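Local coordinates for protein cellobiose 2-epimerase (Ruminococcus albus, PDB 3VW5) that catalyses the reversible epimerisation of cellobiose to 4-O-beta-D-glucopyranosyl-D-mannose, working on an unmodified sugar within an (alpha/alpha)6 barrel, at residues Gly90-Met95 and Thr109-Phe114; Tyr152-Asp157 and Asp176-Ala181. The protein carries 2 engineered substitutions. One frame throughout, in Å; residues are numbered along the deposited sequence.

Contact 1 of 2, residues Gly90-Met95 and Thr109-Phe114; sequences GGVYWM and TYNIAF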
ATOM      1  N   GLY A  90      -9.093   2.292 -21.290  1.00 41.29           N
ATOM      2  CA  GLY A  90      -8.767   1.372 -20.209  1.00 42.64           C
ATOM      3  C   GLY A  90      -8.000   1.987 -19.038  1.00 40.41           C
ATOM      4  O   GLY A  90      -7.508   3.105 -19.114  1.00 40.88           O
ATOM      5  N   GLY A  91      -7.897   1.247 -17.944  1.00 35.46           N
ATOM      6  CA  GLY A  91      -7.201   1.731 -16.773  1.00 35.56           C
ATOM      7  C   GLY A  91      -7.901   2.868 -16.040  1.00 41.29           C
ATOM      8  O   GLY A  91      -9.099   3.136 -16.231  1.00 39.85           O
ATOM      9  N   VAL A  92      -7.137   3.530 -15.179  1.00 32.48           N
ATOM     10  CA  VAL A  92      -7.630   4.657 -14.415  1.00 40.94           C
ATOM     11  C   VAL A  92      -6.660   5.822 -14.579  1.00 40.13           C
ATOM     12  O   VAL A  92      -5.475   5.607 -14.812  1.00 38.84           O
ATOM     13  CB  VAL A  92      -7.767   4.296 -12.920  1.00 37.27           C
ATOM     14  CG1 VAL A  92      -8.681   3.105 -12.754  1.00 37.12           C
ATOM     15  CG2 VAL A  92      -6.406   3.978 -12.319  1.00 37.21           C
ATOM     16  N   TYR A  93      -7.156   7.051 -14.462  1.00 38.54           N
ATOM     17  CA  TYR A  93      -6.287   8.225 -14.566  1.00 40.74           C
ATOM     18  C   TYR A  93      -5.413   8.393 -13.323  1.00 38.42           C
ATOM     19  O   TYR A  93      -5.514   7.623 -12.371  1.00 38.72           O
ATOM     20  CB  TYR A  93      -7.108   9.494 -14.810  1.00 44.14           C
ATOM     21  CG  TYR A  93      -8.094   9.374 -15.944  1.00 45.22           C
ATOM     22  CD1 TYR A  93      -7.657   9.280 -17.266  1.00 45.59           C
ATOM     23  CD2 TYR A  93      -9.464   9.353 -15.698  1.00 43.45           C
ATOM     24  CE1 TYR A  93      -8.567   9.162 -18.312  1.00 43.65           C
ATOM     25  CE2 TYR A  93     -10.379   9.237 -16.730  1.00 44.67           C
ATOM     26  CZ  TYR A  93      -9.928   9.136 -18.036  1.00 49.53           C
ATOM     27  OH  TYR A  93     -10.842   9.022 -19.061  1.00 46.84           O
ATOM     28  N   TRP A  94      -4.552   9.404 -13.335  1.00 38.57           N
ATOM     29  CA  TRP A  94      -3.647   9.645 -12.216  1.00 37.98           C
ATOM     30  C   TRP A  94      -4.223  10.665 -11.210  1.00 36.24           C
ATOM     31  O   TRP A  94      -4.153  10.479  -9.999  1.00 36.12           O
ATOM     32  CB  TRP A  94      -2.258  10.082 -12.733  1.00 36.47           C
ATOM     33  CG  TRP A  94      -1.263  10.298 -11.634  1.00 38.77           C
ATOM     34  CD1 TRP A  94      -0.841  11.497 -11.133  1.00 39.14           C
ATOM     35  CD2 TRP A  94      -0.592   9.289 -10.876  1.00 41.04           C
ATOM     36  NE1 TRP A  94       0.052  11.297 -10.110  1.00 39.86           N
ATOM     37  CE2 TRP A  94       0.226   9.953  -9.932  1.00 39.56           C
ATOM     38  CE3 TRP A  94      -0.596   7.892 -10.901  1.00 43.89           C
ATOM     39  CZ2 TRP A  94       1.030   9.266  -9.030  1.00 46.34           C
ATOM     40  CZ3 TRP A  94       0.204   7.213 -10.002  1.00 45.12           C
ATOM     41  CH2 TRP A  94       1.007   7.900  -9.080  1.00 46.15           C
ATOM     42  N   MET A  95      -4.813  11.729 -11.736  1.00 40.36           N
ATOM     43  CA  MET A  95      -5.214  12.864 -10.937  1.00 39.52           C
ATOM     44  C   MET A  95      -6.485  13.476 -11.480  1.00 41.55           C
ATOM     45  O   MET A  95      -6.581  13.757 -12.673  1.00 37.60           O
ATOM     46  CB  MET A  95      -4.132  13.928 -11.010  1.00 39.18           C
ATOM     47  CG  MET A  95      -4.201  14.910  -9.864  1.00 41.76           C
ATOM     48  SD  MET A  95      -3.388  14.169  -8.452  1.00 55.57           S
ATOM     49  CE  MET A  95      -4.350  14.926  -7.172  1.00 49.29           C
ATOM     50  N   THR A 109       0.659   1.377 -14.159  1.00 34.57           N
ATOM     51  CA  THR A 109       0.430   0.028 -13.680  1.00 34.23           C
ATOM     52  C   THR A 109       0.161  -0.021 -12.172  1.00 35.91           C
ATOM     53  O   THR A 109      -0.752  -0.698 -11.698  1.00 34.62           O
ATOM     54  CB  THR A 109       1.636  -0.840 -14.007  1.00 33.13           C
ATOM     55  OG1 THR A 109       1.786  -0.875 -15.422  1.00 44.58           O
ATOM     56  CG2 THR A 109       1.456  -2.251 -13.505  1.00 28.43           C
ATOM     57  N   TYR A 110       0.977   0.701 -11.424  1.00 39.38           N
ATOM     58  CA  TYR A 110       0.892   0.736  -9.971  1.00 36.85           C
ATOM     59  C   TYR A 110      -0.452   1.308  -9.495  1.00 36.77           C
ATOM     60  O   TYR A 110      -1.081   0.778  -8.570  1.00 36.96           O
ATOM     61  CB  TYR A 110       2.070   1.569  -9.488  1.00 41.45           C
ATOM     62  CG  TYR A 110       2.114   1.874  -8.036  1.00 41.95           C
ATOM     63  CD1 TYR A 110       2.835   1.071  -7.179  1.00 51.08           C
ATOM     64  CD2 TYR A 110       1.482   3.002  -7.521  1.00 47.94           C
ATOM     65  CE1 TYR A 110       2.911   1.356  -5.832  1.00 55.70           C
ATOM     66  CE2 TYR A 110       1.541   3.301  -6.169  1.00 54.02           C
ATOM     67  CZ  TYR A 110       2.264   2.473  -5.324  1.00 60.97           C
ATOM     68  OH  TYR A 110       2.359   2.751  -3.976  1.00 64.68           O
ATOM     69  N   ASN A 111      -0.890   2.382 -10.142  1.00 36.18           N
ATOM     70  CA  ASN A 111      -2.158   3.023  -9.827  1.00 31.34           C
ATOM     71  C   ASN A 111      -3.324   2.110 -10.179  1.00 35.70           C
ATOM     72  O   ASN A 111      -4.219   1.906  -9.355  1.00 41.34           O
ATOM     73  CB  ASN A 111      -2.270   4.358 -10.567  1.00 38.19           C
ATOM     74  CG  ASN A 111      -3.481   5.175 -10.143  1.00 37.32           C
ATOM     75  OD1 ASN A 111      -3.945   5.083  -9.007  1.00 35.36           O
ATOM     76  ND2 ASN A 111      -3.992   5.988 -11.062  1.00 31.23           N
ATOM     77  N   ILE A 112      -3.307   1.543 -11.390  1.00 36.66           N
ATOM     78  CA  ILE A 112      -4.350   0.594 -11.811  1.00 31.90           C
ATOM     79  C   ILE A 112      -4.456  -0.647 -10.916  1.00 33.14           C
ATOM     80  O   ILE A 112      -5.559  -1.143 -10.662  1.00 37.03           O
ATOM     81  CB  ILE A 112      -4.173   0.124 -13.261  1.00 31.40           C
ATOM     82  CG1 ILE A 112      -4.086   1.325 -14.211  1.00 35.90           C
ATOM     83  CG2 ILE A 112      -5.315  -0.812 -13.637  1.00 27.77           C
ATOM     84  CD1 ILE A 112      -3.306   1.056 -15.496  1.00 28.56           C
ATOM     85  N   ALA A 113      -3.318  -1.162 -10.455  1.00 28.43           N
ATOM     86  CA  ALA A 113      -3.331  -2.306  -9.562  1.00 30.03           C
ATOM     87  C   ALA A 113      -4.129  -1.953  -8.307  1.00 35.39           C
ATOM     88  O   ALA A 113      -4.883  -2.767  -7.790  1.00 35.63           O
ATOM     89  CB  ALA A 113      -1.908  -2.725  -9.194  1.00 27.98           C
ATOM     90  N   PHE A 114      -3.956  -0.731  -7.820  1.00 34.56           N
ATOM     91  CA  PHE A 114      -4.587  -0.338  -6.575  1.00 37.42           C
ATOM     92  C   PHE A 114      -6.098  -0.256  -6.718  1.00 39.80           C
ATOM     93  O   PHE A 114      -6.834  -0.750  -5.863  1.00 35.08           O
ATOM     94  CB  PHE A 114      -4.030   0.986  -6.066  1.00 37.47           C
ATOM     95  CG  PHE A 114      -3.193   0.837  -4.864  1.00 41.72           C
ATOM     96  CD1 PHE A 114      -3.781   0.526  -3.645  1.00 44.00           C
ATOM     97  CD2 PHE A 114      -1.801   0.977  -4.941  1.00 50.96           C
ATOM     98  CE1 PHE A 114      -2.996   0.357  -2.509  1.00 44.64           C
ATOM     99  CE2 PHE A 114      -0.998   0.822  -3.812  1.00 46.52           C
ATOM    100  CZ  PHE A 114      -1.598   0.507  -2.592  1.00 51.22           C
TER
HETATM  101  O   HOH W   1      -2.982   6.023 -13.765  1.00 37.18           O
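Asn111, in the first turn of helix 109-126, reaches into the bend of the Gly90-Met95 loop, where Val92, the carbonyl of Tyr93 and the indole of Trp94 gather round it. Its CG stands opposite the backbone N (chi1 -172°), which carries the amide off the helix and brings ND2 to 2.6 Å from Tyr93 O. The same nitrogen donates to a water 2.9 Å from ND2, and that water in turn donates to Val92 O. Asparagine suits the place because its short, neutral amide can donate to the water that bridges to Val92 O.

Apolar groups flank this polar centre. Val92 CG2 crosses the amide at a slant, 3.4 Å from Asn111 ND2, and with its other neighbour, Ile112, it makes a small hydrocarbon patch in which Val92 CG2 and Ile112 CG1 are 4.0 Å apart. Trp94 comes from another direction: the far corner of its six-membered ring, CZ3, sits 3.8 Å from Asn111 CB, and the indole and amide planes are 75° apart, so the two flat groups stand nearly upright to one another and do not stack. Ile112 CG1 also rests 4.1 Å from Gly91 CA. The positive phi of Gly91 (69°) suits glycine, and a side chain there would also crowd Ile112 CD1.

Tyr93 points the other way, packing on Pro102 and Thr105 of strand 102-108, while Trp94 and Met95 lie opposite Asp104 of that strand in a classic beta bulge. Within this largely buried contact the water gives Val92 O a donor and links it to the Asn111 amide, and the aliphatic and aromatic groups around them probably help fix the amide's orientation.

Contact 2 of 2, residues Tyr152-Asp157 and Asp176-Ala181; sequences YREAFD and DKTMNA
A buried contact between a carboxylate and a helix N-cap joins Glu154, at the break in strand 151-156, to Thr178 at the start of helix 179-196. Glu154 runs out extended beyond CG (chi2 -161°), which sets its carboxylate beside the first turn of the helix. Two bonds grip it there. Thr178 N donates to Glu154 OE1 at 2.5 Å, arriving from above the carboxylate plane, 51° out of it. Thr178 OG1 donates to the syn lone pair of Glu154 OE2 at 2.9 Å.

The threonine hydroxyl works twice, for Thr178 OG1 also accepts from Ala181 N (3.0 Å, nearly straight at 164°), the capping bond that closes the helix's first turn. A hydroxyl that can give and take at once suits this post, and Glu154 probably helps orient it. The helix's N-terminal end would probably favour a negative group here. Ala181 turns its small methyl to the glutamate, with Ala181 CB 4.1 Å from Glu154 CG. Farther along, the aliphatic part of Lys177 passes the strand's backbone, Lys177 CG lying 3.7 Å from Tyr152 O.

With an alanine here instead of Glu154, Thr178 N, Thr178 OG1 and Asn165 ND2, which also bonds Glu154 OE2, would probably be left without this acceptor, and the capping hydroxyl less firmly oriented.

Around this junction, Asp176 and Lys177 both face Phe228 of strand 223-228, a classic beta bulge, Met179 packs on Met212 of helix 199-216, and Asn180 meets Tyr110 of helix 109-126.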
ATOM      1  N   TYR A 152       6.042  -6.564 -16.681  1.00 37.15           N
ATOM      2  CA  TYR A 152       5.203  -5.380 -16.759  1.00 35.49           C
ATOM      3  C   TYR A 152       6.013  -4.100 -16.930  1.00 39.74           C
ATOM      4  O   TYR A 152       7.052  -3.925 -16.289  1.00 42.17           O
ATOM      5  CB  TYR A 152       4.336  -5.275 -15.495  1.00 34.63           C
ATOM      6  CG  TYR A 152       3.384  -6.434 -15.320  1.00 34.44           C
ATOM      7  CD1 TYR A 152       2.119  -6.415 -15.914  1.00 34.77           C
ATOM      8  CD2 TYR A 152       3.747  -7.557 -14.584  1.00 34.09           C
ATOM      9  CE1 TYR A 152       1.245  -7.482 -15.777  1.00 34.48           C
ATOM     10  CE2 TYR A 152       2.868  -8.634 -14.437  1.00 31.62           C
ATOM     11  CZ  TYR A 152       1.623  -8.582 -15.040  1.00 32.57           C
ATOM     12  OH  TYR A 152       0.744  -9.623 -14.907  1.00 36.42           O
ATOM     13  N   ARG A 153       5.533  -3.205 -17.792  1.00 41.24           N
ATOM     14  CA  ARG A 153       6.039  -1.835 -17.858  1.00 41.56           C
ATOM     15  C   ARG A 153       5.119  -0.913 -17.068  1.00 39.08           C
ATOM     16  O   ARG A 153       3.948  -1.214 -16.889  1.00 42.54           O
ATOM     17  CB  ARG A 153       6.146  -1.380 -19.306  1.00 41.14           C
ATOM     18  CG  ARG A 153       7.279  -2.044 -20.025  1.00 43.64           C
ATOM     19  CD  ARG A 153       7.445  -1.474 -21.399  1.00 49.28           C
ATOM     20  NE  ARG A 153       8.544  -2.127 -22.102  1.00 56.24           N
ATOM     21  CZ  ARG A 153       8.944  -1.797 -23.326  1.00 57.76           C
ATOM     22  NH1 ARG A 153       8.334  -0.808 -23.981  1.00 57.23           N
ATOM     23  NH2 ARG A 153       9.954  -2.448 -23.891  1.00 50.40           N
ATOM     24  N   GLU A 154       5.634   0.224 -16.616  1.00 44.52           N
ATOM     25  CA  GLU A 154       4.965   0.963 -15.541  1.00 45.20           C
ATOM     26  C   GLU A 154       4.265   2.294 -15.853  1.00 40.15           C
ATOM     27  O   GLU A 154       3.251   2.604 -15.235  1.00 42.04           O
ATOM     28  CB  GLU A 154       5.935   1.128 -14.373  1.00 43.46           C
ATOM     29  CG  GLU A 154       6.555  -0.203 -13.997  1.00 45.22           C
ATOM     30  CD  GLU A 154       7.149  -0.213 -12.615  1.00 53.38           C
ATOM     31  OE1 GLU A 154       7.616  -1.299 -12.189  1.00 51.66           O
ATOM     32  OE2 GLU A 154       7.148   0.857 -11.952  1.00 56.31           O
ATOM     33  N   ALA A 155       4.777   3.071 -16.797  1.00 34.69           N
ATOM     34  CA  ALA A 155       4.232   4.405 -17.012  1.00 36.75           C
ATOM     35  C   ALA A 155       3.915   4.705 -18.470  1.00 36.65           C
ATOM     36  O   ALA A 155       4.746   4.506 -19.345  1.00 41.70           O
ATOM     37  CB  ALA A 155       5.176   5.473 -16.437  1.00 38.77           C
ATOM     38  N   PHE A 156       2.708   5.203 -18.712  1.00 36.81           N
ATOM     39  CA  PHE A 156       2.220   5.477 -20.057  1.00 38.44           C
ATOM     40  C   PHE A 156       1.390   6.738 -20.013  1.00 41.40           C
ATOM     41  O   PHE A 156       0.957   7.163 -18.934  1.00 38.61           O
ATOM     42  CB  PHE A 156       1.328   4.336 -20.550  1.00 36.07           C
ATOM     43  CG  PHE A 156       1.899   2.988 -20.303  1.00 40.55           C
ATOM     44  CD1 PHE A 156       2.683   2.370 -21.267  1.00 40.84           C
ATOM     45  CD2 PHE A 156       1.690   2.343 -19.090  1.00 35.61           C
ATOM     46  CE1 PHE A 156       3.234   1.119 -21.028  1.00 40.97           C
ATOM     47  CE2 PHE A 156       2.253   1.107 -18.845  1.00 35.82           C
ATOM     48  CZ  PHE A 156       3.019   0.490 -19.817  1.00 37.73           C
ATOM     49  N   ASP A 157       1.169   7.331 -21.184  1.00 37.80           N
ATOM     50  CA  ASP A 157       0.160   8.371 -21.316  1.00 40.32           C
ATOM     51  C   ASP A 157      -1.206   7.717 -21.467  1.00 39.95           C
ATOM     52  O   ASP A 157      -1.302   6.489 -21.543  1.00 38.75           O
ATOM     53  CB  ASP A 157       0.465   9.362 -22.455  1.00 38.04           C
ATOM     54  CG  ASP A 157       0.399   8.736 -23.847  1.00 45.66           C
ATOM     55  OD1 ASP A 157      -0.097   7.595 -24.016  1.00 45.96           O
ATOM     56  OD2 ASP A 157       0.847   9.417 -24.791  1.00 48.88           O
ATOM     57  N   ASP A 176      12.778   2.018 -15.597  1.00 53.47           N
ATOM     58  CA  ASP A 176      11.624   1.539 -16.339  1.00 50.29           C
ATOM     59  C   ASP A 176      10.782   0.601 -15.490  1.00 54.23           C
ATOM     60  O   ASP A 176       9.559   0.702 -15.469  1.00 57.24           O
ATOM     61  CB  ASP A 176      12.078   0.819 -17.609  1.00 54.08           C
ATOM     62  CG  ASP A 176      12.741   1.761 -18.606  1.00 70.89           C
ATOM     63  OD1 ASP A 176      13.986   1.974 -18.500  1.00 68.09           O
ATOM     64  OD2 ASP A 176      12.016   2.288 -19.495  1.00 73.32           O
ATOM     65  N   LYS A 177      11.435  -0.326 -14.802  1.00 47.94           N
ATOM     66  CA  LYS A 177      10.717  -1.293 -13.993  1.00 43.80           C
ATOM     67  C   LYS A 177      11.046  -1.128 -12.508  1.00 43.10           C
ATOM     68  O   LYS A 177      12.162  -0.763 -12.165  1.00 46.15           O
ATOM     69  CB  LYS A 177      11.034  -2.702 -14.491  1.00 45.34           C
ATOM     70  CG  LYS A 177      10.560  -2.950 -15.919  1.00 43.35           C
ATOM     71  CD  LYS A 177      11.035  -4.299 -16.449  1.00 45.04           C
ATOM     72  CE  LYS A 177      10.414  -4.603 -17.823  1.00 51.87           C
ATOM     73  NZ  LYS A 177      11.390  -5.169 -18.807  1.00 50.38           N
ATOM     74  N   THR A 178      10.079  -1.387 -11.633  1.00 43.57           N
ATOM     75  CA  THR A 178      10.277  -1.202 -10.189  1.00 45.48           C
ATOM     76  C   THR A 178       9.736  -2.382  -9.391  1.00 41.34           C
ATOM     77  O   THR A 178       8.784  -3.029  -9.825  1.00 41.17           O
ATOM     78  CB  THR A 178       9.560   0.063  -9.679  1.00 44.70           C
ATOM     79  OG1 THR A 178       8.167  -0.218  -9.489  1.00 48.02           O
ATOM     80  CG2 THR A 178       9.721   1.204 -10.659  1.00 42.59           C
ATOM     81  N   MET A 179      10.325  -2.666  -8.230  1.00 39.11           N
ATOM     82  CA  MET A 179       9.784  -3.732  -7.386  1.00 40.84           C
ATOM     83  C   MET A 179       8.428  -3.292  -6.852  1.00 43.89           C
ATOM     84  O   MET A 179       7.536  -4.113  -6.657  1.00 46.02           O
ATOM     85  CB  MET A 179      10.722  -4.126  -6.235  1.00 37.46           C
ATOM     86  CG  MET A 179      10.844  -3.100  -5.104  1.00 52.41           C
ATOM     87  SD  MET A 179       9.788  -3.473  -3.681  1.00 51.03           S
ATOM     88  CE  MET A 179       9.777  -5.244  -3.826  1.00 44.21           C
ATOM     89  N   ASN A 180       8.289  -1.986  -6.647  1.00 42.38           N
ATOM     90  CA  ASN A 180       7.076  -1.385  -6.139  1.00 39.97           C
ATOM     91  C   ASN A 180       5.850  -1.838  -6.904  1.00 42.97           C
ATOM     92  O   ASN A 180       4.857  -2.256  -6.316  1.00 42.52           O
ATOM     93  CB  ASN A 180       7.188   0.123  -6.264  1.00 48.19           C
ATOM     94  CG  ASN A 180       6.662   0.846  -5.056  1.00 54.77           C
ATOM     95  OD1 ASN A 180       5.461   0.863  -4.801  1.00 58.58           O
ATOM     96  ND2 ASN A 180       7.565   1.466  -4.305  1.00 62.20           N
ATOM     97  N   ALA A 181       5.917  -1.744  -8.225  1.00 44.43           N
ATOM     98  CA  ALA A 181       4.794  -2.136  -9.063  1.00 39.58           C
ATOM     99  C   ALA A 181       4.499  -3.631  -8.954  1.00 36.41           C
ATOM    100  O   ALA A 181       3.339  -4.034  -8.878  1.00 37.04           O
ATOM    101  CB  ALA A 181       5.051  -1.750 -10.508  1.00 38.20           C
TER

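Contact 1 closes before contact 2 opens along the chain, and their centres lie about 11 Å apart on the same side of the protein's centre. Helix 109-126 directly joins them: Thr109 OG1 sits 2.6 Å from Arg153 O, and Thr109 N 3.1 Å from Glu154 O, both probable hydrogen bonds. Strand 102-108, which leads into that helix, lies between strands 95-96 and 151-156 in one antiparallel sheet, so the strand that the loop of contact 1 runs into and the strand of contact 2 flank it. Together the two contacts tie the starts of barrel helices 109-126 and 179-196 to the strands and loops at that end of the (alpha/alpha)6 barrel.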